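Local coordinates for MUTM (fpg) protein (Thermus thermophilus, PDB 1EE8), which belongs to the MutM (Fpg) family, combining a beta-rich N-terminal domain, a helical H2TH domain and a C-terminal zinc finger that holds a zinc ion, at residues G51-F56 with V65-M70; L119-E124 with L155-G160; G69-F74 with H96-F101. All coordinates share one frame; numbering follows the deposited sequence.

Interaction 1 of 3, residues G51-F56 with V65-M70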
loop_
_atom_site.group_PDB
_atom_site.type_symbol
_atom_site.label_atom_id
_atom_site.label_comp_id
_atom_site.label_asym_id
_atom_site.label_seq_id
_atom_site.Cartn_x
_atom_site.Cartn_y
_atom_site.Cartn_z
ATOM N N GLY A 51 2.934 22.145 -10.085
ATOM C CA GLY A 51 4.137 22.800 -9.607
ATOM C C GLY A 51 5.334 22.005 -10.098
ATOM O O GLY A 51 5.490 21.768 -11.302
ATOM N N LYS A 52 6.169 21.575 -9.162
ATOM C CA LYS A 52 7.361 20.794 -9.481
ATOM C C LYS A 52 7.130 19.312 -9.250
ATOM O O LYS A 52 8.061 18.516 -9.346
ATOM C CB LYS A 52 8.537 21.242 -8.616
ATOM C CG LYS A 52 8.946 22.677 -8.825
ATOM C CD LYS A 52 10.033 23.076 -7.857
ATOM C CE LYS A 52 10.343 24.554 -7.976
ATOM N NZ LYS A 52 11.212 25.014 -6.860
ATOM N N PHE A 53 5.895 18.936 -8.937
ATOM C CA PHE A 53 5.589 17.534 -8.693
ATOM C C PHE A 53 5.128 16.813 -9.939
ATOM O O PHE A 53 4.439 17.377 -10.790
ATOM C CB PHE A 53 4.485 17.367 -7.644
ATOM C CG PHE A 53 4.857 17.851 -6.279
ATOM C CD1 PHE A 53 4.536 19.143 -5.876
ATOM C CD2 PHE A 53 5.493 17.001 -5.374
ATOM C CE1 PHE A 53 4.836 19.578 -4.593
ATOM C CE2 PHE A 53 5.799 17.430 -4.088
ATOM C CZ PHE A 53 5.471 18.714 -3.697
ATOM N N LEU A 54 5.507 15.550 -10.023
ATOM C CA LEU A 54 5.113 14.702 -11.129
ATOM C C LEU A 54 4.140 13.716 -10.485
ATOM O O LEU A 54 4.435 13.153 -9.430
ATOM C CB LEU A 54 6.343 13.982 -11.668
ATOM C CG LEU A 54 6.359 13.502 -13.114
ATOM C CD1 LEU A 54 6.047 14.657 -14.056
ATOM C CD2 LEU A 54 7.732 12.906 -13.412
ATOM N N LEU A 55 2.974 13.528 -11.089
ATOM C CA LEU A 55 1.993 12.604 -10.533
ATOM C C LEU A 55 1.556 11.555 -11.548
ATOM O O LEU A 55 1.050 11.891 -12.619
ATOM C CB LEU A 55 0.752 13.354 -10.033
ATOM C CG LEU A 55 0.858 14.389 -8.908
ATOM C CD1 LEU A 55 1.426 15.700 -9.443
ATOM C CD2 LEU A 55 -0.530 14.624 -8.323
ATOM N N PHE A 56 1.770 10.287 -11.212
ATOM C CA PHE A 56 1.351 9.194 -12.071
ATOM C C PHE A 56 -0.035 8.781 -11.582
ATOM O O PHE A 56 -0.189 8.350 -10.433
ATOM C CB PHE A 56 2.314 8.008 -11.948
ATOM C CG PHE A 56 3.672 8.262 -12.535
ATOM C CD1 PHE A 56 3.955 7.906 -13.850
ATOM C CD2 PHE A 56 4.666 8.879 -11.780
ATOM C CE1 PHE A 56 5.211 8.162 -14.406
ATOM C CE2 PHE A 56 5.921 9.137 -12.325
ATOM C CZ PHE A 56 6.192 8.777 -13.642
ATOM N N VAL A 65 3.204 10.003 -6.415
ATOM C CA VAL A 65 3.715 11.353 -6.512
ATOM C C VAL A 65 5.226 11.327 -6.439
ATOM O O VAL A 65 5.804 10.629 -5.603
ATOM C CB VAL A 65 3.142 12.244 -5.382
ATOM C CG1 VAL A 65 3.748 13.648 -5.453
ATOM C CG2 VAL A 65 1.631 12.310 -5.511
ATOM N N ALA A 66 5.860 12.076 -7.329
ATOM C CA ALA A 66 7.306 12.136 -7.355
ATOM C C ALA A 66 7.801 13.565 -7.234
ATOM O O ALA A 66 7.320 14.468 -7.923
ATOM C CB ALA A 66 7.845 11.504 -8.649
ATOM N N HIS A 67 8.754 13.758 -6.333
ATOM C CA HIS A 67 9.380 15.053 -6.117
ATOM C C HIS A 67 10.838 14.805 -6.472
ATOM O O HIS A 67 11.509 14.007 -5.827
ATOM C CB HIS A 67 9.250 15.488 -4.654
ATOM C CG HIS A 67 10.175 16.600 -4.279
ATOM N ND1 HIS A 67 10.189 17.811 -4.940
ATOM C CD2 HIS A 67 11.150 16.673 -3.341
ATOM C CE1 HIS A 67 11.133 18.580 -4.427
ATOM N NE2 HIS A 67 11.730 17.912 -3.455
ATOM N N LEU A 68 11.315 15.482 -7.511
ATOM C CA LEU A 68 12.682 15.296 -7.985
ATOM C C LEU A 68 13.770 15.849 -7.079
ATOM O O LEU A 68 14.826 15.233 -6.919
ATOM C CB LEU A 68 12.824 15.896 -9.387
ATOM C CG LEU A 68 11.819 15.349 -10.406
ATOM C CD1 LEU A 68 12.187 15.820 -11.808
ATOM C CD2 LEU A 68 11.812 13.831 -10.360
ATOM N N GLY A 69 13.521 17.005 -6.478
ATOM C CA GLY A 69 14.531 17.585 -5.616
ATOM C C GLY A 69 15.587 18.270 -6.461
ATOM O O GLY A 69 15.325 18.638 -7.600
ATOM N N MET A 70 16.791 18.411 -5.918
ATOM C CA MET A 70 17.876 19.085 -6.621
ATOM C C MET A 70 18.517 18.327 -7.783
ATOM O O MET A 70 18.916 18.935 -8.775
ATOM C CB MET A 70 18.966 19.469 -5.615
ATOM C CG MET A 70 20.178 20.141 -6.234
ATOM S SD MET A 70 21.455 20.489 -5.005
ATOM C CE MET A 70 21.056 22.217 -4.589
HETATM O O HOH W 1 10.362 18.135 -8.166
#
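F53 and L55 flank V65 on one face of two antiparallel strands, while L54 and A66 pair on the other. The F53 side chain starts next to the partner backbone, its CB 4.1 Å from A66 O. With CG anti to its own carbonyl carbon (chi1 -65°), the ring crosses V65 and H67 at a slant. CD2 meets the valine branch, 3.8 Å from V65 CG1, and CE2 reaches the methylene of the histidine, 4.0 Å from H67 CB. The imidazole beyond is tilted 47° from the phenyl plane, an oblique pairing. I115, from a loop, also packs on the phenylalanine. L55 lies beside V65, both pointing the same way, and its CG touches the second valine branch, CG2.

The backbones are tied at L54 and A66, a hydrogen-bonded pair. L54 N gives an almost straight bond (176°) of 3.0 Å to A66 O, in the carbonyl plane, and A66 N returns one of 2.8 Å to L54 O. The CB atoms of these two residues turn to the side where F74 packs on both and helix 3-17 adds V6 and T9 against the leucine.

Past the paired residues a water takes over: it donates to K52 O at 2.6 Å and accepts from L68 N at 2.9 Å, with a further weak bond from H67 ND1. It bridges the two backbones where the strands part beyond F53 and H67. The whole is a beta hairpin, strands 53-58 and 62-67, set inside the large mixed sheet of the N-terminal domain.

Interaction 2 of 3, residues L119-E124 with L155-G160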
loop_
_atom_site.group_PDB
_atom_site.type_symbol
_atom_site.label_atom_id
_atom_site.label_comp_id
_atom_site.label_asym_id
_atom_site.label_seq_id
_atom_site.Cartn_x
_atom_site.Cartn_y
_atom_site.Cartn_z
ATOM N N LEU A 119 -1.108 20.847 -1.758
ATOM C CA LEU A 119 -2.460 21.338 -1.504
ATOM C C LEU A 119 -2.593 22.855 -1.525
ATOM O O LEU A 119 -3.679 23.379 -1.759
ATOM C CB LEU A 119 -2.962 20.818 -0.155
ATOM C CG LEU A 119 -3.297 19.330 -0.078
ATOM C CD1 LEU A 119 -3.651 18.965 1.353
ATOM C CD2 LEU A 119 -4.450 19.017 -1.020
ATOM N N ARG A 120 -1.497 23.560 -1.275
ATOM C CA ARG A 120 -1.537 25.014 -1.256
ATOM C C ARG A 120 -0.915 25.685 -2.482
ATOM O O ARG A 120 -0.936 26.908 -2.594
ATOM C CB ARG A 120 -0.848 25.538 0.006
ATOM C CG ARG A 120 0.601 25.122 0.149
ATOM C CD ARG A 120 1.315 26.043 1.117
ATOM N NE ARG A 120 2.730 25.715 1.273
ATOM C CZ ARG A 120 3.191 24.691 1.983
ATOM N NH1 ARG A 120 4.497 24.475 2.063
ATOM N NH2 ARG A 120 2.351 23.886 2.619
ATOM N N LEU A 121 -0.352 24.900 -3.394
ATOM C CA LEU A 121 0.263 25.474 -4.591
ATOM C C LEU A 121 -0.662 26.478 -5.267
ATOM O O LEU A 121 -1.868 26.255 -5.369
ATOM C CB LEU A 121 0.626 24.372 -5.589
ATOM C CG LEU A 121 1.801 23.458 -5.221
ATOM C CD1 LEU A 121 1.946 22.379 -6.285
ATOM C CD2 LEU A 121 3.080 24.277 -5.095
ATOM N N GLY A 122 -0.092 27.588 -5.728
ATOM C CA GLY A 122 -0.891 28.593 -6.397
ATOM C C GLY A 122 -1.240 28.138 -7.798
ATOM O O GLY A 122 -0.940 27.005 -8.179
ATOM N N PRO A 123 -1.875 29.000 -8.601
ATOM C CA PRO A 123 -2.239 28.618 -9.967
ATOM C C PRO A 123 -1.028 28.256 -10.828
ATOM O O PRO A 123 0.075 28.771 -10.620
ATOM C CB PRO A 123 -2.971 29.855 -10.478
ATOM C CG PRO A 123 -2.285 30.970 -9.738
ATOM C CD PRO A 123 -2.197 30.414 -8.344
ATOM N N GLU A 124 -1.242 27.361 -11.789
ATOM C CA GLU A 124 -0.180 26.934 -12.690
ATOM C C GLU A 124 0.147 28.106 -13.630
ATOM O O GLU A 124 -0.680 28.507 -14.453
ATOM C CB GLU A 124 -0.641 25.713 -13.490
ATOM C CG GLU A 124 0.384 24.577 -13.594
ATOM C CD GLU A 124 0.645 23.870 -12.269
ATOM O OE1 GLU A 124 0.987 22.667 -12.295
ATOM O OE2 GLU A 124 0.523 24.507 -11.202
ATOM N N LEU A 155 2.142 31.778 -4.928
ATOM C CA LEU A 155 1.853 32.829 -5.896
ATOM C C LEU A 155 2.184 32.354 -7.305
ATOM O O LEU A 155 1.479 32.673 -8.257
ATOM C CB LEU A 155 2.672 34.089 -5.597
ATOM C CG LEU A 155 2.216 35.062 -4.507
ATOM C CD1 LEU A 155 2.293 34.409 -3.131
ATOM C CD2 LEU A 155 3.102 36.303 -4.557
ATOM N N ALA A 156 3.269 31.594 -7.424
ATOM C CA ALA A 156 3.721 31.073 -8.710
ATOM C C ALA A 156 4.255 29.651 -8.556
ATOM O O ALA A 156 5.452 29.444 -8.348
ATOM C CB ALA A 156 4.814 31.979 -9.272
ATOM N N ALA A 157 3.372 28.667 -8.667
ATOM C CA ALA A 157 3.777 27.277 -8.523
ATOM C C ALA A 157 4.820 26.852 -9.552
ATOM O O ALA A 157 4.763 27.251 -10.717
ATOM C CB ALA A 157 2.549 26.367 -8.615
ATOM N N GLY A 158 5.783 26.049 -9.114
ATOM C CA GLY A 158 6.801 25.557 -10.024
ATOM C C GLY A 158 8.027 26.417 -10.279
ATOM O O GLY A 158 8.970 25.961 -10.922
ATOM N N VAL A 159 8.030 27.646 -9.776
ATOM C CA VAL A 159 9.155 28.543 -9.989
ATOM C C VAL A 159 10.281 28.372 -8.972
ATOM O O VAL A 159 10.051 28.332 -7.760
ATOM C CB VAL A 159 8.690 30.022 -9.979
ATOM C CG1 VAL A 159 9.875 30.947 -10.247
ATOM C CG2 VAL A 159 7.613 30.226 -11.027
ATOM N N GLY A 160 11.500 28.270 -9.483
ATOM C CA GLY A 160 12.666 28.127 -8.632
ATOM C C GLY A 160 13.687 29.218 -8.925
ATOM O O GLY A 160 13.375 30.224 -9.567
#
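A157 turns its methyl toward the 121-124 backbone, where it meets L121, G122 O and the end of E124, joining the segment that follows helix 117-120 to the loop between helices 146-152 and 161-170. That loop, with the helices on its two sides, is consistent with the helix-two-turn-helix (H2TH) motif that names the domain.

The apolar part is small. A157 CB lies 4.1 Å from L121 CB, and L121 CD2 comes equally near the same methyl. The leucine CG sits anti to its carbonyl carbon (chi1 -71°), which swings this branch round to the alanine. R50, from strand 42-50, packs against both residues.

One backbone atom also meets the methyl: G122 O is 3.6 Å from A157 CB. The closest CA atoms of the two segments are those of G122 and L155, 5.1 Å apart, and P123 lies alongside, its CD 4.3 Å from L155 O. No hydrogen bond crosses directly between the segments. Q153, just ahead of the loop, instead joins them, through a backbone bond with G122 and through its OE1, which accepts from G158 N. The loop itself folds as a type II beta turn from A156 to V159, closed by a weak bond of 3.5 Å from V159 N to A156 O; G158 takes the positive phi of the third position (86°).

Two arginines and a backbone amide take up G122 O and the E124 carboxylate. R50 hydrogen-bonds G122 O through NH2 and forms a salt bridge to E124 OE2 through NH1, while E124 OE1 is shared by R49 NH2 and G51 N. The arginines probably keep this carboxylate ionised. The glutamate chain bends at chi2 (68°), which curls the carboxylate back over the alanine and leaves OE2 3.8 Å from A157 CB.

Interaction 3 of 3, residues G69-F74 with H96-F101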
loop_
_atom_site.group_PDB
_atom_site.type_symbol
_atom_site.label_atom_id
_atom_site.label_comp_id
_atom_site.label_asym_id
_atom_site.label_seq_id
_atom_site.Cartn_x
_atom_site.Cartn_y
_atom_site.Cartn_z
ATOM N N GLY A 69 13.521 17.005 -6.478
ATOM C CA GLY A 69 14.531 17.585 -5.616
ATOM C C GLY A 69 15.587 18.270 -6.461
ATOM O O GLY A 69 15.325 18.638 -7.600
ATOM N N MET A 70 16.791 18.411 -5.918
ATOM C CA MET A 70 17.876 19.085 -6.621
ATOM C C MET A 70 18.517 18.327 -7.783
ATOM O O MET A 70 18.916 18.935 -8.775
ATOM C CB MET A 70 18.966 19.469 -5.615
ATOM C CG MET A 70 20.178 20.141 -6.234
ATOM S SD MET A 70 21.455 20.489 -5.005
ATOM C CE MET A 70 21.056 22.217 -4.589
ATOM N N THR A 71 18.628 17.011 -7.669
ATOM C CA THR A 71 19.264 16.228 -8.723
ATOM C C THR A 71 18.451 15.021 -9.178
ATOM O O THR A 71 18.959 14.148 -9.886
ATOM C CB THR A 71 20.632 15.728 -8.254
ATOM O OG1 THR A 71 20.469 14.922 -7.078
ATOM C CG2 THR A 71 21.540 16.914 -7.937
ATOM N N GLY A 72 17.189 14.975 -8.775
ATOM C CA GLY A 72 16.351 13.848 -9.148
ATOM C C GLY A 72 15.842 13.895 -10.577
ATOM O O GLY A 72 15.602 14.968 -11.141
ATOM N N GLY A 73 15.676 12.717 -11.170
ATOM C CA GLY A 73 15.177 12.644 -12.528
ATOM C C GLY A 73 14.901 11.214 -12.939
ATOM O O GLY A 73 15.460 10.276 -12.365
ATOM N N PHE A 74 14.006 11.044 -13.906
ATOM C CA PHE A 74 13.675 9.722 -14.423
ATOM C C PHE A 74 14.512 9.532 -15.678
ATOM O O PHE A 74 14.594 10.440 -16.497
ATOM C CB PHE A 74 12.183 9.642 -14.764
ATOM C CG PHE A 74 11.301 9.534 -13.560
ATOM C CD1 PHE A 74 11.202 8.334 -12.864
ATOM C CD2 PHE A 74 10.622 10.648 -13.077
ATOM C CE1 PHE A 74 10.441 8.242 -11.697
ATOM C CE2 PHE A 74 9.859 10.566 -11.911
ATOM C CZ PHE A 74 9.769 9.360 -11.221
ATOM N N HIS A 96 16.982 8.393 -11.054
ATOM C CA HIS A 96 18.361 8.806 -10.855
ATOM C C HIS A 96 18.344 9.943 -9.838
ATOM O O HIS A 96 17.605 10.911 -10.010
ATOM C CB HIS A 96 18.911 9.312 -12.190
ATOM C CG HIS A 96 20.239 9.994 -12.087
ATOM N ND1 HIS A 96 21.400 9.323 -11.762
ATOM C CD2 HIS A 96 20.589 11.290 -12.265
ATOM C CE1 HIS A 96 22.407 10.175 -11.748
ATOM N NE2 HIS A 96 21.943 11.375 -12.049
ATOM N N ASP A 97 19.131 9.833 -8.773
ATOM C CA ASP A 97 19.144 10.904 -7.783
ATOM C C ASP A 97 20.420 10.933 -6.951
ATOM O O ASP A 97 20.468 10.405 -5.839
ATOM C CB ASP A 97 17.927 10.787 -6.855
ATOM C CG ASP A 97 17.747 12.015 -5.963
ATOM O OD1 ASP A 97 16.928 11.956 -5.024
ATOM O OD2 ASP A 97 18.419 13.040 -6.210
ATOM N N PRO A 98 21.470 11.564 -7.483
ATOM C CA PRO A 98 22.770 11.691 -6.819
ATOM C C PRO A 98 22.703 12.216 -5.379
ATOM O O PRO A 98 23.215 11.582 -4.468
ATOM C CB PRO A 98 23.524 12.655 -7.730
ATOM C CG PRO A 98 22.987 12.309 -9.084
ATOM C CD PRO A 98 21.502 12.187 -8.821
ATOM N N ARG A 99 22.065 13.367 -5.174
ATOM C CA ARG A 99 22.001 13.962 -3.836
ATOM C C ARG A 99 20.919 13.451 -2.894
ATOM O O ARG A 99 20.873 13.852 -1.732
ATOM C CB ARG A 99 21.935 15.488 -3.944
ATOM C CG ARG A 99 23.175 16.088 -4.605
ATOM C CD ARG A 99 23.345 17.559 -4.275
ATOM N NE ARG A 99 23.495 17.767 -2.836
ATOM C CZ ARG A 99 23.725 18.946 -2.265
ATOM N NH1 ARG A 99 23.842 19.030 -0.948
ATOM N NH2 ARG A 99 23.846 20.038 -3.008
ATOM N N ARG A 100 20.058 12.568 -3.398
ATOM C CA ARG A 100 18.997 11.939 -2.612
ATOM C C ARG A 100 17.939 12.849 -1.999
ATOM O O ARG A 100 17.410 12.548 -0.928
ATOM C CB ARG A 100 19.613 11.075 -1.503
ATOM C CG ARG A 100 20.740 10.170 -1.979
ATOM C CD ARG A 100 21.192 9.202 -0.898
ATOM N NE ARG A 100 20.266 8.085 -0.739
ATOM C CZ ARG A 100 20.440 7.090 0.127
ATOM N NH1 ARG A 100 21.505 7.079 0.921
ATOM N NH2 ARG A 100 19.556 6.101 0.197
ATOM N N PHE A 101 17.623 13.953 -2.667
ATOM C CA PHE A 101 16.596 14.855 -2.159
ATOM C C PHE A 101 15.224 14.437 -2.684
ATOM O O PHE A 101 14.194 14.772 -2.098
ATOM C CB PHE A 101 16.903 16.292 -2.571
ATOM C CG PHE A 101 17.961 16.938 -1.734
ATOM C CD1 PHE A 101 17.699 17.279 -0.408
ATOM C CD2 PHE A 101 19.222 17.204 -2.261
ATOM C CE1 PHE A 101 18.680 17.880 0.381
ATOM C CE2 PHE A 101 20.209 17.802 -1.484
ATOM C CZ PHE A 101 19.938 18.142 -0.159
HETATM O O HOH W 2 17.538 15.274 -5.476
#
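A polar loop-to-loop contact at the protein surface, centred on T71 with D97 and R99, continues from a short antiparallel bridge between G73 and H96. T71 OG1 occupies the crowded position between its backbone N and carbonyl carbon (chi1 59°), which aims it into the opposite turn. There it accepts a nearly straight bond (165°) of 2.9 Å from R99 N and donates one of 2.9 Å to D97 OD2, so a single hydroxyl serves both a carboxylate and a backbone amide. The P98 ring edges up to the same hydroxyl through CD.

A water completes the network. It donates to D97 OD2 at 2.5 Å and accepts from T71 N at 3.0 Å and from F101 N at 3.1 Å. The other carboxylate oxygen, OD1, is taken by G102 N just beyond the turn, so both oxygens of the carboxylate are bonded.

Outside this core the long side chains meet. M70 SD comes 3.1 Å from R99 NH2, the two chains crossing at a slant, and M70 CB approaches F101 CD2. F101 in turn places CE2 over one face of the arginine guanidinium. T71 CG2 rests against the aliphatic part of R99.

At the bridge H96 N reaches G73 O at 2.8 Å and G73 N bonds back to H96 O, while the imidazole is held through ND1 by T79. G73 begins strand 73-75, an outermost strand of the mixed sheet, and H96 ends its neighbour 92-96; R83 of strand 82-88, the next one in, binds D97 O, and the turn then leads on to strand 103-108.

Interactions 1 and 3 follow each other along the chain and share G69 and M70; both lie on the mixed sheet of the N-terminal domain, their centres about 11 Å apart. F74 joins them by packing on L54, A66 and F56. Interaction 2 comes last in sequence and belongs to the helical H2TH domain, its centre about 13 Å from that of interaction 1. The two touch where K52 lies along G158 and V159, beside the glutamate bonds of interaction 2, so the hairpin abuts the H2TH loop. Interactions 2 and 3 are about 21 Å apart between centres, on opposite sides of the chain's centre, leaving 51-56 with 65-70 between the other two, at a place where the sheet meets the H2TH loop.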